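Local coordinates for cystalysin (Treponema denticola, PDB 1C7N), which binds pyridoxal-5'-phosphate covalently and belongs to the class I and II aminotransferase family, at residues T234-T239 with M247-I252; S202-F207 with H216-S221. One frame throughout, in Å; residues are numbered along the deposited sequence.

Contact 1: residues T234-T239 with M247-I252; sequences TAPSKT and MSNIII. With PLP (pyridoxal-5'-phosphate), chain I.
Thr234 and Asn249 carry the hydrogen bonds of this contact. Asn249 N gives a bond to Thr234 O at 2.8 Å. The return bond, Thr234 N to Asn249 O, is longer and more bent, at 3.2 Å and 137°. The Thr234 hydroxyl adds a third bond: OG1 donates to Asn249 O at 2.7 Å, in the carbonyl plane and on a lone pair. With chi1 at 79°, OG1 sits between its own backbone N and carbonyl carbon and reaches the same oxygen as the Thr234 amide. Asn249 O is thus gripped twice by one residue. A water joins the side chains, donating to Thr234 OG1 and accepting from Asn249 ND2 at 2.7 Å. Asn249 OD1 is hydrogen-bonded to Tyr71 OH.

Van der Waals contact is slight. Ala235 CB lies 3.8 Å from Met247 O, and Pro236 CD lies 3.5 Å from the same oxygen.

Past Pro236 the chain turns away into the cofactor site. Lys238 NZ is bonded covalently to C4A of pyridoxal-5'-phosphate, as expected of the internal aldimine of this family. Ser237 OG makes a weak hydrogen bond to the phosphate oxygen O3P.

The contact joins the chain leading from strand 230-234 to strand 248-251, the one strand antiparallel to both its neighbours in the seven-stranded sheet. A lysine-bearing segment beside this strand is characteristic of fold-type I pyridoxal-phosphate proteins. Strand 92-95 flanks 248-251 on its other edge. Helix 275-287 packs on Pro236, Met247 and Asn249, and helix 255-267 on Ile250.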
loop_
_atom_site.group_PDB
_atom_site.type_symbol
_atom_site.label_atom_id
_atom_site.label_comp_id
_atom_site.label_asym_id
_atom_site.label_seq_id
_atom_site.Cartn_x
_atom_site.Cartn_y
_atom_site.Cartn_z
ATOM N N THR A 234 -0.601 -14.531 -5.274
ATOM C CA THR A 234 -0.967 -14.254 -6.662
ATOM C C THR A 234 -1.273 -12.775 -6.781
ATOM O O THR A 234 -1.468 -12.084 -5.776
ATOM C CB THR A 234 -2.230 -15.018 -7.122
ATOM O OG1 THR A 234 -3.398 -14.345 -6.627
ATOM C CG2 THR A 234 -2.214 -16.447 -6.611
ATOM N N ALA A 235 -1.315 -12.292 -8.017
ATOM C CA ALA A 235 -1.611 -10.895 -8.273
ATOM C C ALA A 235 -1.711 -10.688 -9.776
ATOM O O ALA A 235 -1.195 -11.487 -10.559
ATOM C CB ALA A 235 -0.513 -10.000 -7.691
ATOM N N PRO A 236 -2.396 -9.618 -10.200
ATOM C CA PRO A 236 -2.547 -9.325 -11.627
ATOM C C PRO A 236 -1.429 -8.411 -12.146
ATOM O O PRO A 236 -1.334 -8.171 -13.348
ATOM C CB PRO A 236 -3.910 -8.642 -11.678
ATOM C CG PRO A 236 -3.864 -7.798 -10.425
ATOM C CD PRO A 236 -3.302 -8.774 -9.393
ATOM N N SER A 237 -0.579 -7.927 -11.236
ATOM C CA SER A 237 0.510 -7.000 -11.581
ATOM C C SER A 237 1.503 -7.410 -12.668
ATOM O O SER A 237 1.758 -6.635 -13.593
ATOM C CB SER A 237 1.281 -6.591 -10.315
ATOM O OG SER A 237 1.665 -7.711 -9.543
ATOM N N LYS A 238 2.097 -8.594 -12.563
ATOM C CA LYS A 238 3.038 -9.013 -13.593
ATOM C C LYS A 238 2.290 -9.290 -14.898
ATOM O O LYS A 238 2.732 -8.899 -15.985
ATOM C CB LYS A 238 3.800 -10.266 -13.143
ATOM C CG LYS A 238 4.997 -9.954 -12.256
ATOM C CD LYS A 238 6.080 -9.224 -13.055
ATOM C CE LYS A 238 7.266 -8.754 -12.194
ATOM N NZ LYS A 238 7.409 -9.620 -11.023
ATOM N N THR A 239 1.138 -9.937 -14.782
ATOM C CA THR A 239 0.325 -10.279 -15.949
ATOM C C THR A 239 -0.094 -9.077 -16.800
ATOM O O THR A 239 0.035 -9.103 -18.026
ATOM C CB THR A 239 -0.961 -11.020 -15.528
ATOM O OG1 THR A 239 -0.626 -12.098 -14.644
ATOM C CG2 THR A 239 -1.691 -11.575 -16.756
ATOM N N MET A 247 -1.812 -4.157 -5.739
ATOM C CA MET A 247 -2.924 -4.974 -5.257
ATOM C C MET A 247 -2.626 -6.447 -5.493
ATOM O O MET A 247 -2.428 -6.873 -6.629
ATOM C CB MET A 247 -4.234 -4.584 -5.943
ATOM C CG MET A 247 -5.455 -5.345 -5.425
ATOM S SD MET A 247 -5.622 -5.367 -3.613
ATOM C CE MET A 247 -5.956 -3.637 -3.261
ATOM N N SER A 248 -2.587 -7.218 -4.411
ATOM C CA SER A 248 -2.290 -8.640 -4.499
ATOM C C SER A 248 -3.406 -9.491 -3.897
ATOM O O SER A 248 -4.134 -9.048 -3.005
ATOM C CB SER A 248 -0.983 -8.943 -3.763
ATOM O OG SER A 248 0.059 -8.084 -4.188
ATOM N N ASN A 249 -3.531 -10.716 -4.392
ATOM C CA ASN A 249 -4.534 -11.642 -3.896
ATOM C C ASN A 249 -3.838 -12.853 -3.292
ATOM O O ASN A 249 -3.500 -13.811 -3.997
ATOM C CB ASN A 249 -5.463 -12.075 -5.025
ATOM C CG ASN A 249 -6.336 -10.948 -5.508
ATOM O OD1 ASN A 249 -7.094 -10.357 -4.729
ATOM N ND2 ASN A 249 -6.238 -10.633 -6.795
ATOM N N ILE A 250 -3.609 -12.791 -1.983
ATOM C CA ILE A 250 -2.943 -13.870 -1.270
ATOM C C ILE A 250 -4.020 -14.863 -0.867
ATOM O O ILE A 250 -4.958 -14.513 -0.142
ATOM C CB ILE A 250 -2.220 -13.337 -0.014
ATOM C CG1 ILE A 250 -1.522 -12.016 -0.340
ATOM C CG2 ILE A 250 -1.172 -14.346 0.448
ATOM C CD1 ILE A 250 -0.453 -12.132 -1.440
ATOM N N ILE A 251 -3.895 -16.097 -1.346
ATOM C CA ILE A 251 -4.891 -17.125 -1.058
ATOM C C ILE A 251 -4.472 -18.053 0.073
ATOM O O ILE A 251 -3.430 -18.716 0.001
ATOM C CB ILE A 251 -5.181 -17.971 -2.317
ATOM C CG1 ILE A 251 -5.433 -17.052 -3.514
ATOM C CG2 ILE A 251 -6.397 -18.861 -2.087
ATOM C CD1 ILE A 251 -6.553 -16.042 -3.297
ATOM N N ILE A 252 -5.299 -18.103 1.113
ATOM C CA ILE A 252 -5.033 -18.935 2.286
ATOM C C ILE A 252 -6.300 -19.675 2.713
ATOM O O ILE A 252 -7.232 -19.074 3.249
ATOM C CB ILE A 252 -4.541 -18.078 3.467
ATOM C CG1 ILE A 252 -3.400 -17.168 3.004
ATOM C CG2 ILE A 252 -4.059 -18.972 4.600
ATOM C CD1 ILE A 252 -2.944 -16.186 4.058
HETATM N N1 PLP I . 7.567 -12.407 -6.905
HETATM C C2 PLP I . 8.346 -12.658 -8.052
HETATM C C2A PLP I . 8.890 -14.070 -8.165
HETATM C C3 PLP I . 8.442 -11.564 -9.022
HETATM O O3 PLP I . 9.281 -11.823 -10.025
HETATM C C4 PLP I . 7.729 -10.362 -8.794
HETATM C C4A PLP I . 7.719 -9.283 -9.781
HETATM C C5 PLP I . 6.909 -10.246 -7.546
HETATM C C6 PLP I . 6.872 -11.256 -6.630
HETATM C C5A PLP I . 5.887 -9.113 -7.528
HETATM O O4P PLP I . 5.845 -8.163 -6.538
HETATM P P PLP I . 4.589 -7.143 -6.702
HETATM O O1P PLP I . 4.956 -6.064 -5.789
HETATM O O2P PLP I . 3.333 -7.870 -6.257
HETATM O O3P PLP I . 4.474 -6.683 -8.090
HETATM O O HOH W 1 -4.421 -12.147 -8.145
#

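Contact 2: residues S202-F207 with H216-S221; sequences SDEIHF and HTVFQS. With PLP (pyridoxal-5'-phosphate), chain I.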
loop_
_atom_site.group_PDB
_atom_site.type_symbol
_atom_site.label_atom_id
_atom_site.label_comp_id
_atom_site.label_asym_id
_atom_site.label_seq_id
_atom_site.Cartn_x
_atom_site.Cartn_y
_atom_site.Cartn_z
ATOM N N SER A 202 3.916 -20.571 -1.703
ATOM C CA SER A 202 4.093 -20.615 -3.149
ATOM C C SER A 202 3.809 -19.297 -3.866
ATOM O O SER A 202 2.662 -18.832 -3.911
ATOM C CB SER A 202 3.210 -21.718 -3.733
ATOM O OG SER A 202 3.524 -21.956 -5.090
ATOM N N ASP A 203 4.863 -18.702 -4.423
ATOM C CA ASP A 203 4.753 -17.441 -5.153
ATOM C C ASP A 203 4.499 -17.774 -6.619
ATOM O O ASP A 203 5.399 -18.217 -7.337
ATOM C CB ASP A 203 6.045 -16.627 -4.997
ATOM C CG ASP A 203 5.985 -15.267 -5.686
ATOM O OD1 ASP A 203 6.878 -14.424 -5.419
ATOM O OD2 ASP A 203 5.063 -15.035 -6.501
ATOM N N GLU A 204 3.261 -17.571 -7.054
ATOM C CA GLU A 204 2.886 -17.876 -8.427
ATOM C C GLU A 204 2.412 -16.617 -9.151
ATOM O O GLU A 204 1.463 -16.657 -9.942
ATOM C CB GLU A 204 1.793 -18.957 -8.427
ATOM C CG GLU A 204 2.051 -20.062 -7.387
ATOM C CD GLU A 204 1.245 -21.333 -7.609
ATOM O OE1 GLU A 204 0.221 -21.293 -8.324
ATOM O OE2 GLU A 204 1.633 -22.381 -7.050
ATOM N N ILE A 205 3.088 -15.500 -8.894
ATOM C CA ILE A 205 2.695 -14.248 -9.522
ATOM C C ILE A 205 2.804 -14.300 -11.042
ATOM O O ILE A 205 2.083 -13.588 -11.736
ATOM C CB ILE A 205 3.513 -13.050 -8.990
ATOM C CG1 ILE A 205 2.836 -11.753 -9.438
ATOM C CG2 ILE A 205 4.943 -13.109 -9.504
ATOM C CD1 ILE A 205 3.419 -10.513 -8.848
ATOM N N HIS A 206 3.697 -15.145 -11.556
ATOM C CA HIS A 206 3.871 -15.279 -12.999
ATOM C C HIS A 206 3.000 -16.388 -13.584
ATOM O O HIS A 206 3.213 -16.788 -14.732
ATOM C CB HIS A 206 5.320 -15.630 -13.356
ATOM C CG HIS A 206 6.322 -14.571 -13.015
ATOM N ND1 HIS A 206 6.992 -14.539 -11.811
ATOM C CD2 HIS A 206 6.816 -13.547 -13.749
ATOM C CE1 HIS A 206 7.863 -13.546 -11.823
ATOM N NE2 HIS A 206 7.776 -12.928 -12.987
ATOM N N PHE A 207 2.020 -16.894 -12.840
ATOM C CA PHE A 207 1.261 -18.012 -13.397
ATOM C C PHE A 207 0.361 -17.779 -14.615
ATOM O O PHE A 207 -0.160 -18.743 -15.172
ATOM C CB PHE A 207 0.519 -18.804 -12.285
ATOM C CG PHE A 207 -0.706 -18.128 -11.707
ATOM C CD1 PHE A 207 -1.475 -18.801 -10.756
ATOM C CD2 PHE A 207 -1.099 -16.856 -12.096
ATOM C CE1 PHE A 207 -2.618 -18.215 -10.199
ATOM C CE2 PHE A 207 -2.242 -16.262 -11.545
ATOM C CZ PHE A 207 -3.000 -16.945 -10.597
ATOM N N HIS A 216 0.700 -24.505 -16.444
ATOM C CA HIS A 216 0.965 -24.217 -15.042
ATOM C C HIS A 216 -0.021 -24.969 -14.154
ATOM O O HIS A 216 -1.204 -25.089 -14.475
ATOM C CB HIS A 216 0.851 -22.715 -14.761
ATOM C CG HIS A 216 1.083 -22.352 -13.324
ATOM N ND1 HIS A 216 0.089 -22.404 -12.371
ATOM C CD2 HIS A 216 2.209 -21.975 -12.671
ATOM C CE1 HIS A 216 0.591 -22.077 -11.194
ATOM N NE2 HIS A 216 1.875 -21.813 -11.349
ATOM N N THR A 217 0.484 -25.481 -13.042
ATOM C CA THR A 217 -0.337 -26.199 -12.080
ATOM C C THR A 217 -0.243 -25.467 -10.748
ATOM O O THR A 217 0.839 -25.366 -10.171
ATOM C CB THR A 217 0.169 -27.641 -11.869
ATOM O OG1 THR A 217 0.087 -28.369 -13.101
ATOM C CG2 THR A 217 -0.666 -28.343 -10.802
ATOM N N VAL A 218 -1.363 -24.936 -10.270
ATOM C CA VAL A 218 -1.364 -24.249 -8.984
ATOM C C VAL A 218 -1.002 -25.325 -7.968
ATOM O O VAL A 218 -1.718 -26.318 -7.807
ATOM C CB VAL A 218 -2.754 -23.659 -8.656
ATOM C CG1 VAL A 218 -2.774 -23.139 -7.235
ATOM C CG2 VAL A 218 -3.079 -22.536 -9.629
ATOM N N PHE A 219 0.123 -25.127 -7.293
ATOM C CA PHE A 219 0.623 -26.094 -6.326
ATOM C C PHE A 219 -0.397 -26.640 -5.326
ATOM O O PHE A 219 -0.557 -27.857 -5.212
ATOM C CB PHE A 219 1.817 -25.498 -5.579
ATOM C CG PHE A 219 2.856 -26.513 -5.179
ATOM C CD1 PHE A 219 4.131 -26.099 -4.806
ATOM C CD2 PHE A 219 2.566 -27.876 -5.177
ATOM C CE1 PHE A 219 5.106 -27.028 -4.439
ATOM C CE2 PHE A 219 3.534 -28.815 -4.810
ATOM C CZ PHE A 219 4.804 -28.390 -4.441
ATOM N N GLN A 220 -1.093 -25.759 -4.611
ATOM C CA GLN A 220 -2.059 -26.216 -3.615
ATOM C C GLN A 220 -3.338 -26.819 -4.188
ATOM O O GLN A 220 -4.213 -27.252 -3.439
ATOM C CB GLN A 220 -2.422 -25.076 -2.660
ATOM C CG GLN A 220 -3.252 -23.964 -3.277
ATOM C CD GLN A 220 -3.768 -22.999 -2.226
ATOM O OE1 GLN A 220 -3.023 -22.158 -1.714
ATOM N NE2 GLN A 220 -5.043 -23.130 -1.880
ATOM N N SER A 221 -3.448 -26.863 -5.511
ATOM C CA SER A 221 -4.639 -27.423 -6.147
ATOM C C SER A 221 -4.536 -28.934 -6.346
ATOM O O SER A 221 -5.515 -29.581 -6.714
ATOM C CB SER A 221 -4.868 -26.764 -7.508
ATOM O OG SER A 221 -3.953 -27.266 -8.469
HETATM N N1 PLP I . 7.567 -12.407 -6.905
HETATM C C2 PLP I . 8.346 -12.658 -8.052
HETATM C C2A PLP I . 8.890 -14.070 -8.165
HETATM C C3 PLP I . 8.442 -11.564 -9.022
HETATM O O3 PLP I . 9.281 -11.823 -10.025
HETATM C C4 PLP I . 7.729 -10.362 -8.794
HETATM C C4A PLP I . 7.719 -9.283 -9.781
HETATM C C5 PLP I . 6.909 -10.246 -7.546
HETATM C C6 PLP I . 6.872 -11.256 -6.630
HETATM C C5A PLP I . 5.887 -9.113 -7.528
HETATM O O4P PLP I . 5.845 -8.163 -6.538
HETATM P P PLP I . 4.589 -7.143 -6.702
HETATM O O1P PLP I . 4.956 -6.064 -5.789
HETATM O O2P PLP I . 3.333 -7.870 -6.257
HETATM O O3P PLP I . 4.474 -6.683 -8.090
HETATM O O HOH W 2 2.833 -24.049 -8.787
HETATM O O HOH W 3 -0.047 -22.984 -4.646
#
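Glu204 reaches across to Phe219, and its OE2 accepts the backbone N-H of Phe219 at 3.1 Å. The bond is fairly straight, 160° at the hydrogen, and uses the syn lone pair. Ser202 OG, two residues back, donates to the anti lone pair of the same oxygen at 2.8 Å. Two waters also donate to OE2. One passes on to Thr217 O, and the other accepts from Gln220 N.

The Glu204 side chain is extended beyond CG, which carries the carboxylate out to the start of the 3-10 segment 219-221. Its other oxygen, OE1, lies at the edge of the His216 ring, 3.0 Å from CE1, with carboxylate and ring planes 79° apart. Val218 CA is also close to OE1.

The first torsion of His216 (chi1 179°, CG anti to the backbone N) places its ring against Phe207 CB. One face of the ring takes this CB, 3.4 Å from the centroid and almost on the ring normal, a CH-pi contact. The Phe207 ring then turns its edge to that face in an offset edge-to-face pair. Phe207 CD1 also touches Val218 CG2. His216 NE2 bonds to Ser172 O, which helps fix the rotation of the ring.

Residues 204-207 form a type I turn. Just before it, Asp203 OD2 accepts from Ile205 N in an Asx turn, while Asp203 OD1 lies 2.6 Å from N1 of pyridoxal-5'-phosphate. An aspartate at the pyridine nitrogen is characteristic of this family.

The chemistry is that of a buried carboxylate met by many donors. Two protein donors and two waters on OE2 would probably stabilise its negative charge. The Phe219 bond, with the waters to Thr217 O and Gln220 N, ties Glu204 to residues 216-221.

Overall arrangement
Both contacts are buried, their centres about 11 Å apart, and both reach the large mixed sheet and the pyridoxal-5'-phosphate site. Contact 2 comes first along the chain, at the end of strand 199-203. Contact 1 follows strand 230-234, the next strand across the sheet. They meet directly where Ile205 CD1 packs 3.4 Å from Ser237 OG. In contact 1 two backbone bonds and the Thr234 hydroxyl join the chain just before the lysine to strand 248-251. Contact 2 joins a strand end and turn to a loop, and side chains do the work. Around the cofactor, 234-239 supplies the covalent link and a weak phosphate bond, whereas 202-207 approaches the pyridine nitrogen.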